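PDB 5JBD: inactive glucansucrase from Lactobacillus reuteri, which is an inactive member of glycosyl hydrolase family 70, a family of large multidomain proteins built around a TIM barrel. Local coordinates for residues W87-I97 and T126-R137; V855-Y864 and F873-I881. One frame throughout, in Å; residues are numbered along the deposited sequence.

Interaction 1. Residues W87-I97 and T126-R137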
# COMPACT_ATOMS: atom_id res chain seq x y z
N TRP A 87 -31.38 -24.70 -3.88
CA TRP A 87 -31.08 -23.57 -4.78
C TRP A 87 -31.78 -22.31 -4.27
O TRP A 87 -32.81 -22.41 -3.60
CB TRP A 87 -31.53 -23.88 -6.21
CG TRP A 87 -31.02 -25.20 -6.69
CD1 TRP A 87 -29.85 -25.42 -7.33
CD2 TRP A 87 -31.63 -26.48 -6.51
NE1 TRP A 87 -29.69 -26.75 -7.59
CE2 TRP A 87 -30.77 -27.43 -7.10
CE3 TRP A 87 -32.82 -26.91 -5.92
CZ2 TRP A 87 -31.06 -28.80 -7.10
CZ3 TRP A 87 -33.12 -28.27 -5.93
CH2 TRP A 87 -32.24 -29.20 -6.53
N PRO A 88 -31.23 -21.12 -4.57
CA PRO A 88 -31.91 -19.87 -4.21
C PRO A 88 -33.24 -19.63 -4.93
O PRO A 88 -34.05 -18.85 -4.44
CB PRO A 88 -30.89 -18.78 -4.59
CG PRO A 88 -29.96 -19.42 -5.56
CD PRO A 88 -29.93 -20.89 -5.23
N SER A 89 -33.46 -20.29 -6.07
CA SER A 89 -34.70 -20.13 -6.84
C SER A 89 -34.92 -21.26 -7.83
O SER A 89 -34.00 -22.03 -8.11
CB SER A 89 -34.65 -18.81 -7.62
OG SER A 89 -33.61 -18.84 -8.59
N LYS A 90 -36.14 -21.34 -8.35
CA LYS A 90 -36.48 -22.26 -9.44
C LYS A 90 -35.59 -22.01 -10.67
O LYS A 90 -35.16 -22.96 -11.35
CB LYS A 90 -37.95 -22.11 -9.85
CG LYS A 90 -38.94 -22.94 -9.05
CD LYS A 90 -40.35 -22.77 -9.58
CE LYS A 90 -41.45 -22.71 -8.47
NZ LYS A 90 -41.32 -23.74 -7.40
N ASP A 91 -35.34 -20.73 -10.94
CA ASP A 91 -34.46 -20.31 -12.04
C ASP A 91 -33.10 -21.02 -11.96
O ASP A 91 -32.68 -21.66 -12.92
CB ASP A 91 -34.30 -18.77 -11.99
CG ASP A 91 -33.43 -18.20 -13.12
OD1 ASP A 91 -33.33 -18.82 -14.20
OD2 ASP A 91 -32.86 -17.11 -12.91
N VAL A 92 -32.45 -20.92 -10.81
CA VAL A 92 -31.11 -21.47 -10.60
C VAL A 92 -31.14 -23.01 -10.56
O VAL A 92 -30.21 -23.66 -11.04
CB VAL A 92 -30.43 -20.86 -9.33
CG1 VAL A 92 -29.06 -21.49 -9.06
CG2 VAL A 92 -30.29 -19.34 -9.50
N GLN A 93 -32.21 -23.58 -10.02
CA GLN A 93 -32.42 -25.02 -10.05
C GLN A 93 -32.41 -25.53 -11.49
O GLN A 93 -31.72 -26.50 -11.82
CB GLN A 93 -33.73 -25.39 -9.35
CG GLN A 93 -34.04 -26.89 -9.29
CD GLN A 93 -35.39 -27.20 -8.64
OE1 GLN A 93 -36.22 -26.32 -8.51
NE2 GLN A 93 -35.59 -28.45 -8.25
N ALA A 94 -33.19 -24.88 -12.35
CA ALA A 94 -33.26 -25.26 -13.76
C ALA A 94 -31.90 -25.06 -14.42
O ALA A 94 -31.48 -25.90 -15.21
CB ALA A 94 -34.35 -24.49 -14.49
N GLN A 95 -31.19 -23.98 -14.06
CA GLN A 95 -29.81 -23.78 -14.55
C GLN A 95 -28.85 -24.88 -14.12
O GLN A 95 -28.04 -25.34 -14.93
CB GLN A 95 -29.23 -22.44 -14.09
CG GLN A 95 -29.81 -21.19 -14.74
CD GLN A 95 -29.19 -19.95 -14.14
OE1 GLN A 95 -27.97 -19.78 -14.15
NE2 GLN A 95 -30.02 -19.08 -13.56
N PHE A 96 -28.95 -25.31 -12.86
CA PHE A 96 -28.13 -26.41 -12.36
C PHE A 96 -28.34 -27.68 -13.18
O PHE A 96 -27.37 -28.32 -13.60
CB PHE A 96 -28.42 -26.68 -10.89
CG PHE A 96 -27.64 -27.82 -10.31
CD1 PHE A 96 -26.33 -27.63 -9.88
CD2 PHE A 96 -28.20 -29.08 -10.19
CE1 PHE A 96 -25.59 -28.67 -9.35
CE2 PHE A 96 -27.46 -30.14 -9.67
CZ PHE A 96 -26.16 -29.93 -9.24
N ILE A 97 -29.60 -28.02 -13.42
CA ILE A 97 -29.96 -29.22 -14.18
C ILE A 97 -29.39 -29.15 -15.61
O ILE A 97 -28.71 -30.09 -16.05
CB ILE A 97 -31.50 -29.46 -14.17
CG1 ILE A 97 -31.97 -29.81 -12.75
CG2 ILE A 97 -31.90 -30.58 -15.14
CD1 ILE A 97 -33.46 -29.66 -12.51
N THR A 126 -43.21 -27.42 -11.08
CA THR A 126 -42.37 -27.67 -9.90
C THR A 126 -42.06 -29.14 -9.68
O THR A 126 -40.91 -29.49 -9.41
CB THR A 126 -43.03 -27.09 -8.63
OG1 THR A 126 -43.22 -25.68 -8.81
CG2 THR A 126 -42.15 -27.32 -7.39
N THR A 127 -43.07 -30.01 -9.80
CA THR A 127 -42.85 -31.45 -9.62
C THR A 127 -41.96 -32.05 -10.73
O THR A 127 -41.21 -32.98 -10.46
CB THR A 127 -44.18 -32.24 -9.49
OG1 THR A 127 -45.01 -31.98 -10.62
CG2 THR A 127 -44.92 -31.85 -8.21
N VAL A 128 -42.01 -31.49 -11.94
CA VAL A 128 -41.11 -31.90 -13.03
C VAL A 128 -39.64 -31.55 -12.70
O VAL A 128 -38.75 -32.39 -12.87
CB VAL A 128 -41.52 -31.28 -14.40
CG1 VAL A 128 -40.44 -31.51 -15.47
CG2 VAL A 128 -42.85 -31.86 -14.85
N LEU A 129 -39.39 -30.32 -12.25
CA LEU A 129 -38.03 -29.90 -11.84
C LEU A 129 -37.51 -30.76 -10.68
O LEU A 129 -36.34 -31.15 -10.69
CB LEU A 129 -37.97 -28.43 -11.43
CG LEU A 129 -38.06 -27.35 -12.51
CD1 LEU A 129 -37.96 -25.98 -11.86
CD2 LEU A 129 -36.98 -27.52 -13.57
N ALA A 130 -38.36 -31.04 -9.70
CA ALA A 130 -37.97 -31.86 -8.55
C ALA A 130 -37.58 -33.26 -9.01
O ALA A 130 -36.56 -33.79 -8.59
CB ALA A 130 -39.10 -31.92 -7.53
N ASN A 131 -38.41 -33.83 -9.88
CA ASN A 131 -38.15 -35.15 -10.45
C ASN A 131 -36.87 -35.20 -11.27
O ASN A 131 -36.09 -36.15 -11.11
CB ASN A 131 -39.36 -35.60 -11.27
CG ASN A 131 -39.26 -37.03 -11.75
OD1 ASN A 131 -38.98 -37.28 -12.92
ND2 ASN A 131 -39.50 -37.97 -10.85
N MET A 132 -36.63 -34.20 -12.12
CA MET A 132 -35.36 -34.11 -12.86
C MET A 132 -34.17 -33.96 -11.90
O MET A 132 -33.14 -34.61 -12.10
CB MET A 132 -35.38 -32.95 -13.85
CG MET A 132 -36.32 -33.16 -15.02
SD MET A 132 -36.34 -31.74 -16.13
CE MET A 132 -36.86 -32.47 -17.68
N ALA A 133 -34.31 -33.14 -10.86
CA ALA A 133 -33.24 -32.97 -9.87
C ALA A 133 -32.93 -34.27 -9.10
O ALA A 133 -31.77 -34.57 -8.86
CB ALA A 133 -33.58 -31.85 -8.89
N GLN A 134 -33.96 -35.04 -8.74
CA GLN A 134 -33.77 -36.32 -8.06
C GLN A 134 -33.06 -37.32 -8.98
O GLN A 134 -32.12 -38.02 -8.56
CB GLN A 134 -35.11 -36.90 -7.57
CG GLN A 134 -34.99 -38.23 -6.80
CD GLN A 134 -33.98 -38.16 -5.65
OE1 GLN A 134 -34.30 -37.74 -4.54
NE2 GLN A 134 -32.76 -38.61 -5.92
N ASN A 135 -33.51 -37.38 -10.22
CA ASN A 135 -32.89 -38.23 -11.24
C ASN A 135 -31.45 -37.81 -11.54
O ASN A 135 -30.59 -38.68 -11.73
CB ASN A 135 -33.76 -38.26 -12.52
CG ASN A 135 -34.96 -39.20 -12.38
OD1 ASN A 135 -34.89 -40.22 -11.71
ND2 ASN A 135 -36.04 -38.86 -13.03
N LEU A 136 -31.18 -36.51 -11.55
CA LEU A 136 -29.81 -36.03 -11.72
C LEU A 136 -28.90 -36.45 -10.55
O LEU A 136 -27.76 -36.81 -10.78
CB LEU A 136 -29.79 -34.51 -11.88
CG LEU A 136 -28.40 -33.86 -12.08
CD1 LEU A 136 -27.63 -34.46 -13.25
CD2 LEU A 136 -28.57 -32.37 -12.24
N ARG A 137 -29.42 -36.42 -9.33
CA ARG A 137 -28.64 -36.92 -8.19
C ARG A 137 -28.19 -38.38 -8.39
O ARG A 137 -27.04 -38.71 -8.11
CB ARG A 137 -29.37 -36.71 -6.87
CG ARG A 137 -29.43 -35.25 -6.45
CD ARG A 137 -29.85 -35.11 -5.00
NE ARG A 137 -31.28 -35.38 -4.79
CZ ARG A 137 -32.27 -34.49 -4.96
NH1 ARG A 137 -32.02 -33.24 -5.33
NH2 ARG A 137 -33.52 -34.86 -4.75
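The indole of W87 touches A133 and R137 with the outer end of its six-membered ring. CH2 lies 3.8 Å from A133 CB, which approaches obliquely, and it also stands at the edge of the R137 guanidinium, near the plane of that group. One face of the indole carries Q93 CG, 3.5 Å above the plane and displaced toward the rim. A133 O and Q134 CA lie over one face of the guanidinium. Q134 OE1 lies at its edge and accepts a 3.0 Å hydrogen bond from R137 NH2, which approaches from above the plane of the Q134 amide; a second bond, from NH1 to M84 O, helps fix the group's rotation. L136 CD2 comes obliquely to the F96 ring, 3.6 Å from CE2.

Helices 90-97 and 126-137 cross at 39° with axes 10.3 Å apart, and they interlock knobs-into-holes from both sides. I97 enters among L129, M132, A133 and L136, its chain extended at chi2 (163°), so that CD1 reaches to 3.7 Å from L129 O. In return, L129 fits among K90, Q93, A94 and I97. At the exposed end K90 bends at its last two torsions, and NZ donates to T126 OG1 (3.1 Å). The helix pair thus rests chiefly on apolar packing and shape, with its one direct polar bond between the exposed residues K90 and T126.

Interaction 2. Residues V855-Y864 and F873-I881. With SO4 (sulfate ion), chain F.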
# COMPACT_ATOMS: atom_id res chain seq x y z
N VAL A 855 -27.96 -18.91 2.44
CA VAL A 855 -29.18 -19.64 2.12
C VAL A 855 -30.37 -19.02 2.83
O VAL A 855 -30.37 -18.87 4.05
CB VAL A 855 -29.07 -21.14 2.48
CG1 VAL A 855 -30.39 -21.87 2.24
CG2 VAL A 855 -27.95 -21.81 1.67
N LYS A 856 -31.38 -18.66 2.04
CA LYS A 856 -32.68 -18.26 2.54
C LYS A 856 -33.68 -19.32 2.13
O LYS A 856 -33.57 -19.90 1.04
CB LYS A 856 -33.08 -16.91 1.95
CG LYS A 856 -32.17 -15.77 2.39
CD LYS A 856 -32.59 -14.42 1.81
CE LYS A 856 -31.76 -13.31 2.43
NZ LYS A 856 -31.97 -11.96 1.84
N LEU A 857 -34.65 -19.58 3.00
CA LEU A 857 -35.75 -20.49 2.69
C LEU A 857 -36.69 -19.79 1.70
O LEU A 857 -36.55 -18.59 1.45
CB LEU A 857 -36.50 -20.93 3.96
CG LEU A 857 -35.91 -21.93 4.97
CD1 LEU A 857 -36.29 -23.33 4.57
CD2 LEU A 857 -34.40 -21.84 5.19
N ALA A 858 -37.65 -20.53 1.14
CA ALA A 858 -38.59 -19.97 0.15
C ALA A 858 -39.36 -18.75 0.69
O ALA A 858 -39.63 -17.81 -0.07
CB ALA A 858 -39.54 -21.04 -0.35
N ASN A 859 -39.68 -18.76 1.99
CA ASN A 859 -40.35 -17.61 2.65
C ASN A 859 -39.45 -16.41 3.01
O ASN A 859 -39.91 -15.47 3.64
CB ASN A 859 -41.09 -18.09 3.91
CG ASN A 859 -40.14 -18.47 5.05
OD1 ASN A 859 -38.93 -18.30 4.98
ND2 ASN A 859 -40.72 -19.00 6.12
N GLY A 860 -38.17 -16.45 2.64
CA GLY A 860 -37.25 -15.33 2.88
C GLY A 860 -36.42 -15.42 4.15
O GLY A 860 -35.45 -14.69 4.29
N ASP A 861 -36.78 -16.32 5.07
CA ASP A 861 -36.02 -16.48 6.31
C ASP A 861 -34.63 -17.05 6.03
O ASP A 861 -34.50 -17.95 5.20
CB ASP A 861 -36.72 -17.44 7.27
CG ASP A 861 -38.03 -16.90 7.83
OD1 ASP A 861 -38.35 -15.71 7.62
OD2 ASP A 861 -38.73 -17.69 8.50
N TYR A 862 -33.62 -16.54 6.73
CA TYR A 862 -32.29 -17.15 6.69
C TYR A 862 -32.34 -18.56 7.29
O TYR A 862 -32.94 -18.76 8.35
CB TYR A 862 -31.27 -16.31 7.45
CG TYR A 862 -30.75 -15.13 6.67
CD1 TYR A 862 -29.82 -15.30 5.64
CD2 TYR A 862 -31.18 -13.83 6.94
CE1 TYR A 862 -29.34 -14.21 4.91
CE2 TYR A 862 -30.71 -12.74 6.21
CZ TYR A 862 -29.79 -12.93 5.20
OH TYR A 862 -29.32 -11.85 4.49
N ALA A 863 -31.72 -19.52 6.60
CA ALA A 863 -31.50 -20.84 7.17
C ALA A 863 -30.54 -20.67 8.34
O ALA A 863 -29.69 -19.77 8.34
CB ALA A 863 -30.93 -21.79 6.14
N TYR A 864 -30.69 -21.51 9.36
CA TYR A 864 -29.84 -21.40 10.55
C TYR A 864 -29.69 -22.73 11.23
O TYR A 864 -30.66 -23.49 11.32
CB TYR A 864 -30.40 -20.35 11.52
CG TYR A 864 -29.43 -19.90 12.59
CD1 TYR A 864 -28.51 -18.88 12.35
CD2 TYR A 864 -29.43 -20.49 13.85
CE1 TYR A 864 -27.61 -18.47 13.32
CE2 TYR A 864 -28.54 -20.09 14.83
CZ TYR A 864 -27.64 -19.07 14.58
OH TYR A 864 -26.77 -18.68 15.57
N PHE A 873 -31.02 -18.17 16.57
CA PHE A 873 -32.35 -18.66 16.17
C PHE A 873 -32.44 -20.15 16.45
O PHE A 873 -31.42 -20.81 16.59
CB PHE A 873 -32.58 -18.43 14.67
CG PHE A 873 -32.47 -16.99 14.25
CD1 PHE A 873 -33.57 -16.14 14.35
CD2 PHE A 873 -31.26 -16.49 13.77
CE1 PHE A 873 -33.47 -14.80 13.98
CE2 PHE A 873 -31.16 -15.15 13.39
CZ PHE A 873 -32.26 -14.31 13.49
N ASN A 874 -33.67 -20.67 16.49
CA ASN A 874 -33.87 -22.11 16.46
C ASN A 874 -33.40 -22.63 15.10
O ASN A 874 -33.40 -21.89 14.11
CB ASN A 874 -35.35 -22.49 16.64
CG ASN A 874 -35.94 -22.01 17.96
OD1 ASN A 874 -37.05 -21.50 17.99
ND2 ASN A 874 -35.19 -22.18 19.05
N THR A 875 -33.00 -23.89 15.06
CA THR A 875 -32.61 -24.54 13.82
C THR A 875 -33.73 -24.45 12.78
O THR A 875 -34.89 -24.71 13.09
CB THR A 875 -32.17 -25.99 14.08
OG1 THR A 875 -30.96 -25.97 14.83
CG2 THR A 875 -31.97 -26.77 12.76
N LEU A 876 -33.38 -24.04 11.56
CA LEU A 876 -34.33 -23.91 10.46
C LEU A 876 -33.60 -24.24 9.16
O LEU A 876 -32.74 -23.47 8.74
CB LEU A 876 -34.89 -22.47 10.42
CG LEU A 876 -35.90 -22.13 9.31
CD1 LEU A 876 -37.18 -22.93 9.48
CD2 LEU A 876 -36.18 -20.63 9.27
N LEU A 877 -33.94 -25.38 8.55
CA LEU A 877 -33.23 -25.86 7.35
C LEU A 877 -34.18 -26.06 6.17
O LEU A 877 -35.38 -26.30 6.35
CB LEU A 877 -32.52 -27.18 7.65
CG LEU A 877 -31.46 -27.14 8.77
CD1 LEU A 877 -30.93 -28.53 9.02
CD2 LEU A 877 -30.32 -26.18 8.45
N PRO A 878 -33.64 -25.98 4.93
CA PRO A 878 -34.46 -26.27 3.75
C PRO A 878 -35.12 -27.64 3.82
O PRO A 878 -34.52 -28.60 4.32
CB PRO A 878 -33.47 -26.21 2.59
CG PRO A 878 -32.38 -25.31 3.09
CD PRO A 878 -32.26 -25.60 4.56
N THR A 879 -36.35 -27.72 3.32
CA THR A 879 -37.13 -28.95 3.36
C THR A 879 -36.46 -30.15 2.64
O THR A 879 -36.63 -31.29 3.06
CB THR A 879 -38.53 -28.69 2.77
OG1 THR A 879 -39.34 -29.86 2.94
CG2 THR A 879 -38.50 -28.29 1.28
N ALA A 880 -35.68 -29.88 1.59
CA ALA A 880 -34.98 -30.93 0.86
C ALA A 880 -33.98 -31.75 1.70
O ALA A 880 -33.69 -32.91 1.37
CB ALA A 880 -34.27 -30.34 -0.36
N ILE A 881 -33.47 -31.17 2.79
CA ILE A 881 -32.47 -31.82 3.66
C ILE A 881 -32.88 -31.96 5.13
O ILE A 881 -32.01 -32.15 5.97
CB ILE A 881 -31.10 -31.09 3.56
CG1 ILE A 881 -31.15 -29.67 4.16
CG2 ILE A 881 -30.64 -31.03 2.11
CD1 ILE A 881 -29.79 -29.01 4.28
S SO4 F . -37.75 -24.52 1.44
O1 SO4 F . -38.46 -25.01 0.24
O2 SO4 F . -38.19 -25.25 2.65
O3 SO4 F . -38.05 -23.08 1.63
O4 SO4 F . -36.30 -24.71 1.27
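Different first torsions bring Y864 and F873 together: the tyrosine ring is trans to its backbone N (chi1 -165°), whereas the phenylalanine ring stays beside its own (chi1 -58°). They form a T-shaped pair: the edge of F873 points at the face of Y864, the planes at 74° and CD2 of F873 3.9 Å from CD1 of Y864. The far end of Y864 is held by a hydrogen bond between OH and A872 N, and Y52 adds a further edge-to-face ring.

Next to the rings lies a single antiparallel beta bridge, the hydrogen-bonded pair Y864 and L876 (Y864 N to L876 O 2.9 Å, L876 N to Y864 O 2.8 Å). CA-H...O contacts from A863 CA to L876 O and from T875 CA to Y864 O (both 3.3 Å) supplement it. Beyond the bridge, L857 sets CD1 3.6 Å from P878 CA, and V855 CG1 meets the proline ring at CG. L857 opens a type I turn ending at G860 and, overlapping its end, N859 OD1 accepts from D861 N in an Asx turn. A sulfate ion, probably from the crystallisation liquor, accepts hydrogen bonds from A858 N (2.6 Å to O3) and T879 N (3.2 Å to O2).

Overall arrangement
Interactions 1 and 2 lie on the same side of the chain's centre, more than 40 Å from it, with their own centres 18 Å apart. Their nearest atoms come to about 5 Å without touching. Interaction 1 joins helices 90-101 and 126-147 early in the chain; interaction 2 joins two loops at its very end, after strand 841-845. The parallel barrel strands fall between them in sequence. Residues near the start of the model link the two: N36 bonds to Q134 and A38 to I881, while P878 packs on I86, next to W87. Bringing both chain ends together in one remote region is consistent with the U-shaped chain course of family 70 proteins.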